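Local structure of cytochrome P450 (Bacillus megaterium, 5L91) at residues E57-K62 / V313-G318. The protein is probably a heme-dependent cytochrome P450 monooxygenase that inserts oxygen into organic substrates and is found here with heme and corticosterone bound. Numbering follows the deposited sequence.
Sequences EVLEQK and VVPWMG
With chi1 of V58 at 169°, CG1 lies anti to the backbone N and CG2 anti to the carbonyl carbon, which spreads both methyls toward strand 312-315. On the strand, V313 has its CG1 anti to the backbone N as well (chi1 -175°), and the two valines meet tip to tip: V313 CG1 lies 4.0 Å from V58 CG2 and equally far from V58 CG1. Next along the strand on the same side, P315 lies across V58 at about a right angle, its ring carbon CG 3.8 Å from V58 CG1. L59 starts out across the line between the segments rather than along it, but its extended side chain brings both methyls closer to the strand. Its CD2 comes within 4.1 Å of P315 CG, while CD1 reaches 4.2 Å from CG of M317, so the leucine spans the exit from the strand and the start of helix 317-320. V58 and P315 are also the residues whose CA atoms come nearest across the two segments, 6.8 Å apart. The last turn of helix 52-60 is thereby laid against one face of the mixed sheet of the P450 fold; between V313 and P315, V314 points away from the helix. R294, a heme-binding residue on the adjacent strand 294-296, is touched by both V58 and L59. Every residue that meets its counterpart here is buried, and all the contacts join carbon to carbon. The interface therefore rests on dispersion and the exclusion of water, so the fit of side-chain shapes, rather than directional bonds between the segments, probably sets how this last turn sits on the sheet, close to the heme that M317 touches.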
ATOM      1  N   GLU A  57      -3.959  -6.001 -18.990  1.00 28.18           N
ATOM      2  CA  GLU A  57      -2.988  -6.538 -19.926  1.00 32.60           C
ATOM      3  C   GLU A  57      -1.569  -6.147 -19.509  1.00 34.10           C
ATOM      4  O   GLU A  57      -0.675  -6.987 -19.481  1.00 32.08           O
ATOM      5  CB  GLU A  57      -3.309  -6.026 -21.328  1.00 38.01           C
ATOM      6  CG  GLU A  57      -2.744  -6.875 -22.478  1.00 53.06           C
ATOM      7  CD  GLU A  57      -3.388  -8.235 -22.549  1.00 58.06           C
ATOM      8  OE1 GLU A  57      -4.651  -8.350 -22.456  1.00 56.55           O
ATOM      9  OE2 GLU A  57      -2.605  -9.194 -22.687  1.00 55.01           O
ATOM     10  N   VAL A  58      -1.357  -4.879 -19.147  1.00 27.07           N
ATOM     11  CA  VAL A  58      -0.012  -4.453 -18.777  1.00 32.05           C
ATOM     12  C   VAL A  58       0.514  -5.231 -17.580  1.00 32.87           C
ATOM     13  O   VAL A  58       1.654  -5.694 -17.605  1.00 33.05           O
ATOM     14  CB  VAL A  58       0.026  -2.949 -18.516  1.00 32.49           C
ATOM     15  CG1 VAL A  58       1.395  -2.573 -17.865  1.00 32.80           C
ATOM     16  CG2 VAL A  58      -0.154  -2.218 -19.830  1.00 27.76           C
ATOM     17  N   LEU A  59      -0.323  -5.456 -16.551  1.00 30.33           N
ATOM     18  CA  LEU A  59       0.137  -6.117 -15.330  1.00 30.08           C
ATOM     19  C   LEU A  59       0.303  -7.612 -15.497  1.00 29.91           C
ATOM     20  O   LEU A  59       1.264  -8.179 -14.975  1.00 29.58           O
ATOM     21  CB  LEU A  59      -0.823  -5.826 -14.177  1.00 26.56           C
ATOM     22  CG  LEU A  59      -0.930  -4.347 -13.858  1.00 27.55           C
ATOM     23  CD1 LEU A  59      -1.984  -4.068 -12.831  1.00 24.63           C
ATOM     24  CD2 LEU A  59       0.424  -3.804 -13.334  1.00 37.46           C
ATOM     25  N   GLU A  60      -0.584  -8.261 -16.253  1.00 31.29           N
ATOM     26  CA  GLU A  60      -0.494  -9.707 -16.460  1.00 37.13           C
ATOM     27  C   GLU A  60       0.643 -10.098 -17.395  1.00 34.56           C
ATOM     28  O   GLU A  60       1.236 -11.165 -17.229  1.00 38.69           O
ATOM     29  CB  GLU A  60      -1.801 -10.247 -17.058  1.00 41.66           C
ATOM     30  CG  GLU A  60      -2.894 -10.316 -16.064  1.00 41.86           C
ATOM     31  CD  GLU A  60      -4.190 -10.755 -16.652  1.00 37.88           C
ATOM     32  OE1 GLU A  60      -4.329 -10.775 -17.896  1.00 39.28           O
ATOM     33  OE2 GLU A  60      -5.071 -11.077 -15.850  1.00 38.27           O
ATOM     34  N   GLN A  61       0.909  -9.298 -18.427  1.00 35.26           N
ATOM     35  CA  GLN A  61       1.848  -9.702 -19.481  1.00 38.14           C
ATOM     36  C   GLN A  61       3.262  -9.326 -19.060  1.00 33.62           C
ATOM     37  O   GLN A  61       3.898  -8.421 -19.595  1.00 33.28           O
ATOM     38  CB  GLN A  61       1.479  -9.115 -20.844  1.00 37.89           C
ATOM     39  CG  GLN A  61       0.198  -9.705 -21.450  1.00 45.72           C
ATOM     40  CD  GLN A  61       0.370 -11.197 -21.773  1.00 57.42           C
ATOM     41  OE1 GLN A  61       1.404 -11.607 -22.315  1.00 62.99           O
ATOM     42  NE2 GLN A  61      -0.655 -12.005 -21.466  1.00 56.90           N
ATOM     43  N   LYS A  62       3.736 -10.058 -18.065  1.00 35.13           N
ATOM     44  CA  LYS A  62       5.033  -9.775 -17.483  1.00 39.43           C
ATOM     45  C   LYS A  62       6.158  -9.963 -18.469  1.00 39.01           C
ATOM     46  O   LYS A  62       7.192  -9.307 -18.328  1.00 43.82           O
ATOM     47  CB  LYS A  62       5.269 -10.689 -16.301  1.00 35.47           C
ATOM     48  CG  LYS A  62       5.158 -12.139 -16.669  1.00 42.96           C
ATOM     49  CD  LYS A  62       5.467 -12.849 -15.462  1.00 62.69           C
ATOM     50  CE  LYS A  62       5.384 -14.323 -15.620  1.00 84.60           C
ATOM     51  NZ  LYS A  62       4.005 -14.750 -15.901  1.00 82.50           N
ATOM     52  N   VAL A 313       5.830   2.416 -19.212  1.00 34.18           N
ATOM     53  CA  VAL A 313       4.369   2.307 -19.152  1.00 34.80           C
ATOM     54  C   VAL A 313       3.877   2.554 -17.728  1.00 27.29           C
ATOM     55  O   VAL A 313       4.361   1.931 -16.792  1.00 28.45           O
ATOM     56  CB  VAL A 313       3.881   0.925 -19.616  1.00 32.35           C
ATOM     57  CG1 VAL A 313       2.333   0.889 -19.659  1.00 32.32           C
ATOM     58  CG2 VAL A 313       4.447   0.586 -20.930  1.00 37.29           C
ATOM     59  N   VAL A 314       2.846   3.373 -17.594  1.00 28.86           N
ATOM     60  CA  VAL A 314       2.182   3.636 -16.330  1.00 27.24           C
ATOM     61  C   VAL A 314       0.711   3.218 -16.456  1.00 27.00           C
ATOM     62  O   VAL A 314      -0.134   3.992 -16.919  1.00 26.74           O
ATOM     63  CB  VAL A 314       2.298   5.111 -15.935  1.00 24.13           C
ATOM     64  CG1 VAL A 314       1.479   5.368 -14.706  1.00 29.47           C
ATOM     65  CG2 VAL A 314       3.783   5.493 -15.712  1.00 25.82           C
ATOM     66  N   PRO A 315       0.366   2.012 -16.007  1.00 24.26           N
ATOM     67  CA  PRO A 315      -1.053   1.602 -15.909  1.00 26.07           C
ATOM     68  C   PRO A 315      -1.730   2.183 -14.669  1.00 27.84           C
ATOM     69  O   PRO A 315      -1.191   2.112 -13.557  1.00 26.45           O
ATOM     70  CB  PRO A 315      -0.967   0.078 -15.814  1.00 22.88           C
ATOM     71  CG  PRO A 315       0.308  -0.175 -15.138  1.00 24.50           C
ATOM     72  CD  PRO A 315       1.269   0.965 -15.509  1.00 25.35           C
ATOM     73  N   TRP A 316      -2.915   2.770 -14.875  1.00 25.73           N
ATOM     74  CA  TRP A 316      -3.671   3.485 -13.832  1.00 24.63           C
ATOM     75  C   TRP A 316      -4.818   2.615 -13.340  1.00 24.81           C
ATOM     76  O   TRP A 316      -5.966   2.710 -13.804  1.00 25.58           O
ATOM     77  CB  TRP A 316      -4.201   4.817 -14.356  1.00 24.41           C
ATOM     78  CG  TRP A 316      -3.129   5.772 -14.685  1.00 30.84           C
ATOM     79  CD1 TRP A 316      -2.409   5.805 -15.828  1.00 29.12           C
ATOM     80  CD2 TRP A 316      -2.634   6.832 -13.866  1.00 31.00           C
ATOM     81  NE1 TRP A 316      -1.511   6.822 -15.791  1.00 28.46           N
ATOM     82  CE2 TRP A 316      -1.619   7.468 -14.592  1.00 33.11           C
ATOM     83  CE3 TRP A 316      -2.945   7.299 -12.591  1.00 30.73           C
ATOM     84  CZ2 TRP A 316      -0.903   8.539 -14.086  1.00 32.97           C
ATOM     85  CZ3 TRP A 316      -2.244   8.358 -12.092  1.00 33.10           C
ATOM     86  CH2 TRP A 316      -1.242   8.983 -12.847  1.00 31.95           C
ATOM     87  N   MET A 317      -4.511   1.757 -12.374  1.00 27.41           N
ATOM     88  CA  MET A 317      -5.575   0.987 -11.745  1.00 24.02           C
ATOM     89  C   MET A 317      -6.669   1.899 -11.226  1.00 24.35           C
ATOM     90  O   MET A 317      -7.858   1.582 -11.339  1.00 23.58           O
ATOM     91  CB  MET A 317      -5.036   0.137 -10.604  1.00 22.82           C
ATOM     92  CG  MET A 317      -4.010  -0.837 -10.988  1.00 20.20           C
ATOM     93  SD  MET A 317      -2.334  -0.250 -10.680  1.00 24.84           S
ATOM     94  CE  MET A 317      -2.273  -0.234  -8.897  1.00 27.08           C
ATOM     95  N   GLY A 318      -6.301   3.057 -10.683  1.00 20.58           N
ATOM     96  CA  GLY A 318      -7.333   3.962 -10.201  1.00 25.52           C
ATOM     97  C   GLY A 318      -8.392   4.254 -11.242  1.00 25.93           C
ATOM     98  O   GLY A 318      -9.579   4.441 -10.908  1.00 25.92           O
TER